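Local structure of KLLA0E08119p (Kluyveromyces lactis, 3VA7) at residues 91-96 against 121-126; 390-395 against 416-421; 485-490 against 528-533; 922-927 against 1102-1107. The protein is the urea carboxylase part of a larger enzyme and probably uses ATP, hydrogencarbonate and its biotin to carboxylate urea on the route to ammonia and carbon dioxide. One frame throughout, in Å; residues are numbered along the deposited sequence.

Interaction 1: 91-96 against 121-126; sequences DIDKII and SDRCSQ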
loop_
_atom_site.group_PDB
_atom_site.type_symbol
_atom_site.label_atom_id
_atom_site.label_comp_id
_atom_site.label_asym_id
_atom_site.label_seq_id
_atom_site.Cartn_x
_atom_site.Cartn_y
_atom_site.Cartn_z
ATOM N N ASP A 91 -19.322 -14.975 25.338
ATOM C CA ASP A 91 -19.461 -16.361 25.786
ATOM C C ASP A 91 -18.933 -16.416 27.185
ATOM O O ASP A 91 -17.719 -16.496 27.399
ATOM C CB ASP A 91 -18.689 -17.335 24.852
ATOM C CG ASP A 91 -18.973 -18.835 25.157
ATOM O OD1 ASP A 91 -19.674 -19.478 24.349
ATOM O OD2 ASP A 91 -18.485 -19.374 26.180
ATOM N N ILE A 92 -19.860 -16.355 28.137
ATOM C CA ILE A 92 -19.522 -16.339 29.552
ATOM C C ILE A 92 -18.600 -17.499 29.919
ATOM O O ILE A 92 -17.709 -17.368 30.772
ATOM C CB ILE A 92 -20.790 -16.374 30.421
ATOM C CG1 ILE A 92 -21.663 -15.131 30.136
ATOM C CG2 ILE A 92 -20.439 -16.556 31.902
ATOM C CD1 ILE A 92 -23.001 -15.056 30.905
ATOM N N ASP A 93 -18.811 -18.641 29.269
ATOM C CA ASP A 93 -18.137 -19.852 29.722
ATOM C C ASP A 93 -16.648 -19.732 29.502
ATOM O O ASP A 93 -15.839 -19.982 30.422
ATOM C CB ASP A 93 -18.774 -21.137 29.130
ATOM C CG ASP A 93 -19.742 -21.804 30.131
ATOM O OD1 ASP A 93 -20.299 -21.073 31.012
ATOM O OD2 ASP A 93 -19.917 -23.049 30.079
ATOM N N LYS A 94 -16.330 -19.306 28.277
ATOM C CA LYS A 94 -14.985 -19.034 27.830
ATOM C C LYS A 94 -14.299 -18.004 28.734
ATOM O O LYS A 94 -13.198 -18.287 29.260
ATOM C CB LYS A 94 -15.019 -18.566 26.380
ATOM C CG LYS A 94 -15.257 -19.690 25.347
ATOM C CD LYS A 94 -15.452 -19.131 23.953
ATOM C CE LYS A 94 -14.942 -20.132 22.893
ATOM N NZ LYS A 94 -14.937 -19.616 21.500
ATOM N N ILE A 95 -14.968 -16.859 28.974
ATOM C CA ILE A 95 -14.436 -15.748 29.824
ATOM C C ILE A 95 -14.038 -16.245 31.196
ATOM O O ILE A 95 -12.911 -16.020 31.659
ATOM C CB ILE A 95 -15.420 -14.503 29.959
ATOM C CG1 ILE A 95 -15.642 -13.756 28.630
ATOM C CG2 ILE A 95 -14.961 -13.532 31.051
ATOM C CD1 ILE A 95 -14.438 -13.696 27.649
ATOM N N ILE A 96 -14.961 -16.942 31.837
ATOM C CA ILE A 96 -14.762 -17.376 33.201
ATOM C C ILE A 96 -13.643 -18.429 33.271
ATOM O O ILE A 96 -12.832 -18.439 34.210
ATOM C CB ILE A 96 -16.099 -17.875 33.779
ATOM C CG1 ILE A 96 -16.392 -17.186 35.117
ATOM C CG2 ILE A 96 -16.083 -19.381 33.949
ATOM C CD1 ILE A 96 -17.003 -15.815 34.985
ATOM N N SER A 121 -22.621 -11.136 35.895
ATOM C CA SER A 121 -22.189 -10.650 37.207
ATOM C C SER A 121 -22.329 -11.748 38.276
ATOM O O SER A 121 -21.417 -11.952 39.079
ATOM C CB SER A 121 -22.893 -9.377 37.616
ATOM O OG SER A 121 -22.460 -9.019 38.903
ATOM N N ASP A 122 -23.461 -12.467 38.221
ATOM C CA ASP A 122 -23.788 -13.573 39.131
ATOM C C ASP A 122 -22.858 -14.811 38.984
ATOM O O ASP A 122 -22.416 -15.357 40.009
ATOM C CB ASP A 122 -25.285 -13.988 38.998
ATOM C CG ASP A 122 -26.283 -12.958 39.607
ATOM O OD1 ASP A 122 -26.000 -12.296 40.637
ATOM O OD2 ASP A 122 -27.391 -12.830 39.049
ATOM N N ARG A 123 -22.560 -15.232 37.738
ATOM C CA ARG A 123 -21.520 -16.255 37.461
ATOM C C ARG A 123 -20.180 -15.930 38.119
ATOM O O ARG A 123 -19.550 -16.820 38.715
ATOM C CB ARG A 123 -21.279 -16.475 35.950
ATOM C CG ARG A 123 -21.785 -17.819 35.353
ATOM C CD ARG A 123 -21.410 -19.070 36.232
ATOM N NE ARG A 123 -20.274 -19.904 35.783
ATOM C CZ ARG A 123 -20.025 -20.314 34.526
ATOM N NH1 ARG A 123 -20.828 -19.986 33.515
ATOM N NH2 ARG A 123 -18.946 -21.069 34.279
ATOM N N CYS A 124 -19.728 -14.673 37.999
ATOM C CA CYS A 124 -18.487 -14.260 38.693
ATOM C C CYS A 124 -18.635 -14.533 40.145
ATOM O O CYS A 124 -17.794 -15.202 40.727
ATOM C CB CYS A 124 -18.104 -12.772 38.504
ATOM S SG CYS A 124 -17.624 -12.419 36.830
ATOM N N SER A 125 -19.705 -14.024 40.735
ATOM C CA SER A 125 -19.895 -14.222 42.173
ATOM C C SER A 125 -19.904 -15.694 42.565
ATOM O O SER A 125 -19.177 -16.090 43.484
ATOM C CB SER A 125 -21.156 -13.543 42.701
ATOM O OG SER A 125 -21.066 -13.493 44.121
ATOM N N GLN A 126 -20.700 -16.494 41.848
ATOM C CA GLN A 126 -20.882 -17.934 42.189
ATOM C C GLN A 126 -19.596 -18.757 41.827
ATOM O O GLN A 126 -19.534 -19.980 42.005
ATOM C CB GLN A 126 -22.210 -18.510 41.579
ATOM C CG GLN A 126 -21.979 -19.484 40.404
ATOM C CD GLN A 126 -23.195 -19.743 39.519
ATOM O OE1 GLN A 126 -24.060 -18.859 39.331
ATOM N NE2 GLN A 126 -23.249 -20.955 38.930
#

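Interaction 2: 390-395 against 416-421; sequences PSWARV and IIVHGK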
loop_
_atom_site.group_PDB
_atom_site.type_symbol
_atom_site.label_atom_id
_atom_site.label_comp_id
_atom_site.label_asym_id
_atom_site.label_seq_id
_atom_site.Cartn_x
_atom_site.Cartn_y
_atom_site.Cartn_z
ATOM N N PRO A 390 -2.272 14.331 18.067
ATOM C CA PRO A 390 -1.635 15.342 18.892
ATOM C C PRO A 390 -1.188 14.689 20.185
ATOM O O PRO A 390 -2.022 14.106 20.902
ATOM C CB PRO A 390 -2.781 16.338 19.169
ATOM C CG PRO A 390 -4.043 15.553 18.947
ATOM C CD PRO A 390 -3.690 14.645 17.791
ATOM N N SER A 391 0.098 14.784 20.499
ATOM C CA SER A 391 0.619 14.154 21.712
ATOM C C SER A 391 0.246 14.900 22.990
ATOM O O SER A 391 0.504 14.373 24.087
ATOM C CB SER A 391 2.132 14.133 21.656
ATOM O OG SER A 391 2.585 15.494 21.655
ATOM N N TRP A 392 -0.300 16.124 22.851
ATOM C CA TRP A 392 -0.581 17.022 24.011
ATOM C C TRP A 392 -2.011 16.848 24.486
ATOM O O TRP A 392 -2.333 17.237 25.614
ATOM C CB TRP A 392 -0.341 18.535 23.710
ATOM C CG TRP A 392 -0.963 18.967 22.404
ATOM C CD1 TRP A 392 -0.348 18.987 21.184
ATOM C CD2 TRP A 392 -2.345 19.323 22.154
ATOM N NE1 TRP A 392 -1.232 19.364 20.212
ATOM C CE2 TRP A 392 -2.459 19.590 20.766
ATOM C CE3 TRP A 392 -3.481 19.448 22.962
ATOM C CZ2 TRP A 392 -3.647 19.994 20.174
ATOM C CZ3 TRP A 392 -4.675 19.861 22.366
ATOM C CH2 TRP A 392 -4.750 20.128 20.992
ATOM N N ALA A 393 -2.869 16.317 23.622
ATOM C CA ALA A 393 -4.206 15.882 24.061
ATOM C C ALA A 393 -4.096 14.485 24.726
ATOM O O ALA A 393 -3.072 13.823 24.674
ATOM C CB ALA A 393 -5.224 15.883 22.865
ATOM N N ARG A 394 -5.159 14.059 25.379
ATOM C CA ARG A 394 -5.270 12.675 25.814
ATOM C C ARG A 394 -5.996 11.976 24.682
ATOM O O ARG A 394 -7.050 12.441 24.223
ATOM C CB ARG A 394 -6.065 12.540 27.152
ATOM C CG ARG A 394 -6.530 11.094 27.413
ATOM C CD ARG A 394 -7.036 10.883 28.767
ATOM N NE ARG A 394 -7.797 9.652 28.844
ATOM C CZ ARG A 394 -8.371 9.214 29.962
ATOM N NH1 ARG A 394 -8.263 9.920 31.093
ATOM N NH2 ARG A 394 -9.044 8.078 29.962
ATOM N N VAL A 395 -5.418 10.881 24.192
ATOM C CA VAL A 395 -6.138 10.084 23.173
ATOM C C VAL A 395 -6.228 8.657 23.606
ATOM O O VAL A 395 -5.238 8.029 23.899
ATOM C CB VAL A 395 -5.743 10.388 21.641
ATOM C CG1 VAL A 395 -4.682 11.509 21.516
ATOM C CG2 VAL A 395 -5.418 9.138 20.808
ATOM N N ILE A 416 -10.547 11.352 21.232
ATOM C CA ILE A 416 -9.664 12.487 21.279
ATOM C C ILE A 416 -10.189 13.443 22.331
ATOM O O ILE A 416 -11.274 13.995 22.177
ATOM C CB ILE A 416 -9.571 13.130 19.884
ATOM C CG1 ILE A 416 -8.893 12.129 18.951
ATOM C CG2 ILE A 416 -8.737 14.405 19.911
ATOM C CD1 ILE A 416 -9.487 12.074 17.595
ATOM N N ILE A 417 -9.420 13.584 23.399
ATOM C CA ILE A 417 -9.822 14.330 24.588
ATOM C C ILE A 417 -8.897 15.537 24.977
ATOM O O ILE A 417 -7.671 15.411 25.230
ATOM C CB ILE A 417 -9.955 13.375 25.768
ATOM C CG1 ILE A 417 -10.811 12.184 25.321
ATOM C CG2 ILE A 417 -10.513 14.060 27.016
ATOM C CD1 ILE A 417 -10.210 10.854 25.780
ATOM N N VAL A 418 -9.556 16.674 25.109
ATOM C CA VAL A 418 -8.916 17.954 25.277
ATOM C C VAL A 418 -9.385 18.630 26.611
ATOM O O VAL A 418 -10.532 18.438 27.034
ATOM C CB VAL A 418 -9.289 18.734 24.011
ATOM C CG1 VAL A 418 -10.030 19.997 24.289
ATOM C CG2 VAL A 418 -8.095 18.873 23.130
ATOM N N HIS A 419 -8.496 19.360 27.282
ATOM C CA HIS A 419 -8.757 19.941 28.631
ATOM C C HIS A 419 -8.376 21.387 28.539
ATOM O O HIS A 419 -7.180 21.708 28.363
ATOM C CB HIS A 419 -7.865 19.334 29.723
ATOM C CG HIS A 419 -8.267 19.731 31.117
ATOM N ND1 HIS A 419 -7.428 19.595 32.218
ATOM C CD2 HIS A 419 -9.430 20.259 31.587
ATOM C CE1 HIS A 419 -8.069 20.012 33.300
ATOM N NE2 HIS A 419 -9.279 20.427 32.940
ATOM N N GLY A 420 -9.371 22.258 28.623
ATOM C CA GLY A 420 -9.122 23.692 28.569
ATOM C C GLY A 420 -9.559 24.416 29.830
ATOM O O GLY A 420 -10.264 23.841 30.688
ATOM N N LYS A 421 -9.155 25.683 29.913
ATOM C CA LYS A 421 -9.462 26.558 31.030
ATOM C C LYS A 421 -10.941 26.780 31.195
ATOM O O LYS A 421 -11.391 26.993 32.315
ATOM C CB LYS A 421 -8.770 27.916 30.840
ATOM C CG LYS A 421 -7.381 28.063 31.437
ATOM C CD LYS A 421 -6.687 29.177 30.643
ATOM C CE LYS A 421 -5.518 29.843 31.373
ATOM N NZ LYS A 421 -4.716 28.843 32.149
#

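Interaction 3: 485-490 against 528-533; sequences ANTSVQ and PALEIT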
loop_
_atom_site.group_PDB
_atom_site.type_symbol
_atom_site.label_atom_id
_atom_site.label_comp_id
_atom_site.label_asym_id
_atom_site.label_seq_id
_atom_site.Cartn_x
_atom_site.Cartn_y
_atom_site.Cartn_z
ATOM N N ALA A 485 -11.909 2.251 -15.938
ATOM C CA ALA A 485 -11.140 1.016 -15.968
ATOM C C ALA A 485 -9.865 0.978 -15.088
ATOM O O ALA A 485 -9.449 -0.115 -14.656
ATOM C CB ALA A 485 -10.773 0.706 -17.388
ATOM N N ASN A 486 -9.212 2.131 -14.879
ATOM C CA ASN A 486 -7.963 2.183 -14.150
ATOM C C ASN A 486 -7.553 3.593 -13.796
ATOM O O ASN A 486 -6.580 4.143 -14.340
ATOM C CB ASN A 486 -6.836 1.510 -14.943
ATOM C CG ASN A 486 -6.001 0.575 -14.073
ATOM O OD1 ASN A 486 -4.876 0.894 -13.691
ATOM N ND2 ASN A 486 -6.576 -0.572 -13.730
ATOM N N THR A 487 -8.267 4.165 -12.846
ATOM C CA THR A 487 -8.106 5.561 -12.520
ATOM C C THR A 487 -7.269 5.704 -11.244
ATOM O O THR A 487 -7.675 5.181 -10.210
ATOM C CB THR A 487 -9.519 6.181 -12.374
ATOM O OG1 THR A 487 -10.244 5.890 -13.578
ATOM C CG2 THR A 487 -9.507 7.693 -12.164
ATOM N N SER A 488 -6.126 6.406 -11.317
ATOM C CA SER A 488 -5.189 6.553 -10.194
ATOM C C SER A 488 -4.730 7.980 -9.948
ATOM O O SER A 488 -4.418 8.714 -10.905
ATOM C CB SER A 488 -3.935 5.709 -10.409
ATOM O OG SER A 488 -3.312 5.949 -11.653
ATOM N N VAL A 489 -4.659 8.367 -8.672
ATOM C CA VAL A 489 -3.978 9.570 -8.302
ATOM C C VAL A 489 -2.525 9.430 -8.656
ATOM O O VAL A 489 -1.928 8.438 -8.287
ATOM C CB VAL A 489 -3.979 9.755 -6.817
ATOM C CG1 VAL A 489 -3.185 11.050 -6.439
ATOM C CG2 VAL A 489 -5.394 9.750 -6.311
ATOM N N GLN A 490 -1.958 10.412 -9.360
ATOM C CA GLN A 490 -0.530 10.399 -9.733
ATOM C C GLN A 490 0.038 11.771 -9.528
ATOM O O GLN A 490 -0.761 12.727 -9.504
ATOM C CB GLN A 490 -0.337 9.983 -11.195
ATOM C CG GLN A 490 -0.810 8.597 -11.495
ATOM C CD GLN A 490 0.061 7.554 -10.830
ATOM O OE1 GLN A 490 -0.323 6.383 -10.766
ATOM N NE2 GLN A 490 1.235 7.965 -10.318
ATOM N N PRO A 528 -1.284 16.711 -7.349
ATOM C CA PRO A 528 -1.680 15.439 -7.911
ATOM C C PRO A 528 -2.979 15.560 -8.704
ATOM O O PRO A 528 -3.817 16.423 -8.401
ATOM C CB PRO A 528 -1.887 14.575 -6.676
ATOM C CG PRO A 528 -2.333 15.531 -5.687
ATOM C CD PRO A 528 -1.578 16.793 -5.917
ATOM N N ALA A 529 -3.145 14.639 -9.652
ATOM C CA ALA A 529 -4.172 14.664 -10.672
ATOM C C ALA A 529 -4.593 13.222 -10.917
ATOM O O ALA A 529 -3.955 12.326 -10.383
ATOM C CB ALA A 529 -3.575 15.272 -11.954
ATOM N N LEU A 530 -5.631 12.975 -11.719
ATOM C CA LEU A 530 -5.977 11.578 -12.037
ATOM C C LEU A 530 -5.507 11.150 -13.414
ATOM O O LEU A 530 -5.691 11.853 -14.403
ATOM C CB LEU A 530 -7.480 11.305 -11.919
ATOM C CG LEU A 530 -8.197 11.625 -10.582
ATOM C CD1 LEU A 530 -9.713 11.471 -10.733
ATOM C CD2 LEU A 530 -7.626 10.784 -9.405
ATOM N N GLU A 531 -4.876 9.992 -13.476
ATOM C CA GLU A 531 -4.591 9.355 -14.734
ATOM C C GLU A 531 -5.762 8.457 -15.028
ATOM O O GLU A 531 -6.077 7.539 -14.219
ATOM C CB GLU A 531 -3.332 8.494 -14.636
ATOM C CG GLU A 531 -3.097 7.636 -15.846
ATOM C CD GLU A 531 -1.682 7.130 -15.888
ATOM O OE1 GLU A 531 -1.470 5.921 -15.625
ATOM O OE2 GLU A 531 -0.760 7.930 -16.178
ATOM N N ILE A 532 -6.406 8.739 -16.169
ATOM C CA ILE A 532 -7.446 7.878 -16.723
ATOM C C ILE A 532 -6.875 6.995 -17.805
ATOM O O ILE A 532 -6.258 7.478 -18.726
ATOM C CB ILE A 532 -8.613 8.713 -17.287
ATOM C CG1 ILE A 532 -9.527 9.108 -16.135
ATOM C CG2 ILE A 532 -9.476 7.945 -18.313
ATOM C CD1 ILE A 532 -9.572 10.546 -15.838
ATOM N N THR A 533 -7.140 5.707 -17.712
ATOM C CA THR A 533 -6.693 4.769 -18.704
ATOM C C THR A 533 -7.878 4.068 -19.381
ATOM O O THR A 533 -8.648 3.399 -18.695
ATOM C CB THR A 533 -5.850 3.628 -18.037
ATOM O OG1 THR A 533 -4.928 4.161 -17.060
ATOM C CG2 THR A 533 -5.163 2.712 -19.110
HETATM O O HOH W 1 -9.584 4.960 -15.996
HETATM O O HOH W 2 -3.928 5.095 -14.030
#

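Interaction 4: 922-927 against 1102-1107; sequences NVKSKI and VEESIF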
loop_
_atom_site.group_PDB
_atom_site.type_symbol
_atom_site.label_atom_id
_atom_site.label_comp_id
_atom_site.label_asym_id
_atom_site.label_seq_id
_atom_site.Cartn_x
_atom_site.Cartn_y
_atom_site.Cartn_z
ATOM N N ASN A 922 36.987 -5.510 3.779
ATOM C CA ASN A 922 35.810 -5.963 4.502
ATOM C C ASN A 922 34.635 -4.992 4.441
ATOM O O ASN A 922 34.807 -3.863 4.054
ATOM C CB ASN A 922 36.141 -6.326 5.942
ATOM C CG ASN A 922 36.834 -5.214 6.683
ATOM O OD1 ASN A 922 38.056 -5.174 6.703
ATOM N ND2 ASN A 922 36.069 -4.303 7.292
ATOM N N VAL A 923 33.429 -5.456 4.773
ATOM C CA VAL A 923 32.201 -4.637 4.722
ATOM C C VAL A 923 31.270 -5.077 5.830
ATOM O O VAL A 923 31.272 -6.228 6.222
ATOM C CB VAL A 923 31.403 -4.811 3.386
ATOM C CG1 VAL A 923 31.916 -3.976 2.341
ATOM C CG2 VAL A 923 31.418 -6.248 2.919
ATOM N N LYS A 924 30.472 -4.166 6.337
ATOM C CA LYS A 924 29.406 -4.520 7.258
ATOM C C LYS A 924 28.468 -5.417 6.460
ATOM O O LYS A 924 28.181 -5.155 5.272
ATOM C CB LYS A 924 28.668 -3.265 7.735
ATOM C CG LYS A 924 29.507 -2.251 8.582
ATOM C CD LYS A 924 28.960 -2.054 10.055
ATOM C CE LYS A 924 27.924 -0.874 10.167
ATOM N NZ LYS A 924 27.069 -0.927 11.432
ATOM N N SER A 925 28.032 -6.507 7.076
ATOM C CA SER A 925 27.110 -7.423 6.410
ATOM C C SER A 925 26.064 -7.959 7.374
ATOM O O SER A 925 26.427 -8.649 8.339
ATOM C CB SER A 925 27.898 -8.583 5.826
ATOM O OG SER A 925 27.047 -9.441 5.103
ATOM N N LYS A 926 24.800 -7.639 7.128
ATOM C CA LYS A 926 23.669 -8.258 7.880
ATOM C C LYS A 926 23.293 -9.667 7.360
ATOM O O LYS A 926 23.152 -9.880 6.156
ATOM C CB LYS A 926 22.410 -7.358 7.947
ATOM C CG LYS A 926 22.612 -6.031 8.679
ATOM C CD LYS A 926 21.311 -5.265 8.939
ATOM C CE LYS A 926 21.569 -3.733 9.067
ATOM N NZ LYS A 926 21.651 -2.991 7.704
ATOM N N ILE A 927 23.179 -10.616 8.284
ATOM C CA ILE A 927 22.863 -12.047 7.987
ATOM C C ILE A 927 21.425 -12.331 8.350
ATOM O O ILE A 927 21.050 -12.281 9.520
ATOM C CB ILE A 927 23.761 -13.061 8.807
ATOM C CG1 ILE A 927 25.246 -12.773 8.589
ATOM C CG2 ILE A 927 23.462 -14.496 8.424
ATOM C CD1 ILE A 927 26.080 -13.295 9.711
ATOM N N VAL A 1102 17.942 -11.722 12.342
ATOM C CA VAL A 1102 18.982 -10.893 11.749
ATOM C C VAL A 1102 20.090 -10.622 12.721
ATOM O O VAL A 1102 19.836 -10.143 13.821
ATOM C CB VAL A 1102 18.487 -9.425 11.409
ATOM C CG1 VAL A 1102 19.157 -8.958 10.160
ATOM C CG2 VAL A 1102 16.979 -9.313 11.309
ATOM N N GLU A 1103 21.316 -10.821 12.268
ATOM C CA GLU A 1103 22.510 -10.469 13.024
ATOM C C GLU A 1103 23.423 -9.523 12.271
ATOM O O GLU A 1103 23.820 -9.812 11.153
ATOM C CB GLU A 1103 23.314 -11.737 13.394
ATOM C CG GLU A 1103 22.581 -12.638 14.388
ATOM C CD GLU A 1103 22.201 -11.903 15.695
ATOM O OE1 GLU A 1103 23.025 -11.069 16.160
ATOM O OE2 GLU A 1103 21.103 -12.156 16.256
ATOM N N GLU A 1104 23.811 -8.424 12.900
ATOM C CA GLU A 1104 24.854 -7.570 12.313
ATOM C C GLU A 1104 26.185 -8.285 12.337
ATOM O O GLU A 1104 26.625 -8.717 13.387
ATOM C CB GLU A 1104 25.003 -6.289 13.102
ATOM C CG GLU A 1104 24.881 -5.043 12.244
ATOM C CD GLU A 1104 24.247 -3.891 13.044
ATOM O OE1 GLU A 1104 24.607 -3.741 14.247
ATOM O OE2 GLU A 1104 23.380 -3.152 12.495
ATOM N N SER A 1105 26.843 -8.421 11.202
ATOM C CA SER A 1105 28.233 -8.769 11.288
ATOM C C SER A 1105 29.104 -8.134 10.183
ATOM O O SER A 1105 28.758 -7.058 9.704
ATOM C CB SER A 1105 28.416 -10.275 11.461
ATOM O OG SER A 1105 28.236 -10.930 10.232
ATOM N N ILE A 1106 30.232 -8.771 9.839
ATOM C CA ILE A 1106 31.240 -8.217 8.954
ATOM C C ILE A 1106 31.663 -9.327 7.948
ATOM O O ILE A 1106 32.102 -10.384 8.356
ATOM C CB ILE A 1106 32.555 -7.741 9.756
ATOM C CG1 ILE A 1106 32.333 -6.557 10.715
ATOM C CG2 ILE A 1106 33.678 -7.340 8.807
ATOM C CD1 ILE A 1106 31.923 -6.956 12.178
ATOM N N PHE A 1107 31.566 -9.091 6.645
ATOM C CA PHE A 1107 32.143 -10.009 5.679
ATOM C C PHE A 1107 33.583 -9.641 5.313
ATOM O O PHE A 1107 33.880 -8.512 4.858
ATOM C CB PHE A 1107 31.310 -10.017 4.429
ATOM C CG PHE A 1107 31.871 -10.856 3.349
ATOM C CD1 PHE A 1107 31.553 -12.225 3.281
ATOM C CD2 PHE A 1107 32.722 -10.290 2.368
ATOM C CE1 PHE A 1107 32.065 -13.021 2.240
ATOM C CE2 PHE A 1107 33.246 -11.081 1.315
ATOM C CZ PHE A 1107 32.913 -12.461 1.256
#

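Interaction 1: 91-96 against 121-126
D93 and R123 make the one charged link between two helices that otherwise meet through apolar branches. NH1 of R123 gives its proton to OD1 of D93 over 2.8 Å, nearly straight at 173°. The oxygen lies in the guanidinium plane and is met almost along its C-O bond, while the carboxylate and guanidinium planes stand 79° apart. Bends at chi2 and chi3 turn the arginine chain so that its guanidinium meets D93, and its NE holds a second carboxylate, that of E127. The bridge to D93 lies on the solvent side, where D93 is exposed.

CG2 of I96 lies 3.3 Å from R123 NH2 and CG2 of I92 3.8 Å from R123 NH1, both oblique to the guanidinium. The closely packed side is the buried one, where CD1 of I96 rests on SG of C124 at 3.9 Å. With a leucine in place of R123, D93 and E127 would probably lose their shared cationic mate and the outer side of the contact its tie.

The axes of the short segments 92-96 and 121-125 approach to 11.0 Å at 38°, wide enough for side chains to fill the space between. D91 caps helix 92-101 by accepting from K94 N. In the N-terminal domain of the biotin carboxylase, I96 and C124 touch I107 of strand 106-108, F120 adds contacts to I92 and I96, and F131 of strand 130-131 meets C124.

Interaction 2: 390-395 against 416-421
R394 and I417 form the hydrogen-bonded pair of an antiparallel beta ladder in the C-terminal domain of the biotin carboxylase, a compact example of how a short strand is attached to a long one. R394 N donates to I417 O at 2.9 Å, in the carbonyl plane, and I417 N returns a bond of 2.8 Å to R394 O, with a C=O...N angle of 175°. V395 and I416 follow as a non-hydrogen-bonded pair, their side chains on the other face of the sheet from those of R394 and I417. Strand 412-420 also bonds through I416 and V418 to strand 362-372, so it lies between two partners.

The R394 side chain can be followed outward. CB sits 3.8 Å from I417 O. With CG anti to the backbone N (chi1 164°), the chain runs extended beside I417, pointing the same way, and CG reaches I417 CD1 at 4.0 Å. NE is still only 4.1 Å from that methyl, but its polar partner is D396, and at the tip NH1 forms a salt bridge with E330. P327 and M331 of helix 326-333 touch both R394 and I417, so the aliphatic stem is packed while the charged end is paired with D396 of its own strand and E330 of that helix.

Before the strand begins, W392 lies alongside V418 and turns its NE1 to E436. P390 CB sits over one face of the indole, toward its rim, and W392 CZ3 meets V418 CG2 at 3.6 Å.

Interaction 3: 485-490 against 528-533
E531, facing S488 and Q490, and N486, facing T533, carry flat groups whose edges are held by polar partners. E531 leaves its strand with CG anti to the backbone N (chi1 171°) and continues extended, which carries the carboxylate to partners elsewhere: R699 makes a salt bridge to OE1, while Y589 OH and the backbone N of M509 bond to OE2. Its stem touches Q490, whose CG lies 4.0 Å from E531 CB. At the far end of the contact the N486 amide donates from ND2 to A485 O, which lies close to the amide plane, and N486 CB packs against CB of T533 at 3.9 Å.

Between S488-Q490 and A529-E531 the backbones pair antiparallel. S488 and E531 exchange two hydrogen bonds, the shorter 2.9 Å from E531 N to S488 O, and Q490 and A529 exchange two more. V489 and L530, the non-hydrogen-bonded pair between them, turn to the face opposite that of S488, Q490 and E531. There V489 CG1 lies 3.8 Å from P528 CB, and V489 CG2 lies 4.0 Å from L530 CD2.

Where direct pairing ends, a water takes over: it accepts from N486 N and T533 N and donates to T487 OG1 at 2.7 Å. In the carboxyltransferase region, strand 488-490 pairs with 529-533, which has strand 587-592 on its other side. The chemistry suggests that a buried carboxylate, met by an arginine and two donors, is probably stabilised in its charged form.

Interaction 4: 922-927 against 1102-1107
I927, F1107 and S1105 bury more of their surface here than the other residues of the two strands. All three point to the same face of the sheet, as do V923, S925 and E1103. With I927 CG1 beside the backbone N (chi1 -55°), its CD1 reaches back along the ladder to S1105 OG, 3.2 Å away. The S1105 hydroxyl makes in addition a weak bond to S925 O. Cutting I927 back to an alanine would probably open a gap beside S1105 and leave its hydroxyl without this apolar cover.

S1105 is also bound through its backbone. Its O accepts from S925 N at 2.8 Å, in a nearly straight bond of 176°, although the donor stands above the carbonyl plane; its N donates in return to S925 O. F1107 closes the other end of the face: its CB packs on V923 CG2 at 4.1 Å and on S925 CB at 4.0 Å. The ring swings away from the partner strand to meet Y1112, L859 of helix 859-875 and L1002.

On the opposite face the residues are more exposed. K924 and K926 stand near E1104, yet K924 NZ remains 4.4 Å from E1104 OE2, beyond a salt bridge, and K926 approaches that oxygen through CE at 3.9 Å.

Bonds between V923 and F1107 and between I927 and E1103 complete a regular antiparallel ladder. Strand 922-934 pairs antiparallel with 1101-1108 and in parallel with 1075-1081, in a mixed beta sheet of the carboxyltransferase part of the enzyme.

How the interactions relate
Read from the N terminus, the four contacts come in series; none nests within or crosses another. Interaction 1 closes a 24-residue connection through strand 106-108, joining two helices of the biotin carboxylase. Interaction 2, in the same biotin carboxylation region with its centre about 36 Å away, closes a 20-residue excursion of short strands. Interaction 3 lies in the carboxyltransferase half, where a 37-residue loop carrying helix 511-520 returns to its sheet. Interaction 4 spans 174 intervening residues, bringing late strand 1101-1108 back to 922-934. Its centre is about 43 Å from that of interaction 3, and no two contacts touch: the first three close short connections, while interaction 4 joins distant parts of the chain.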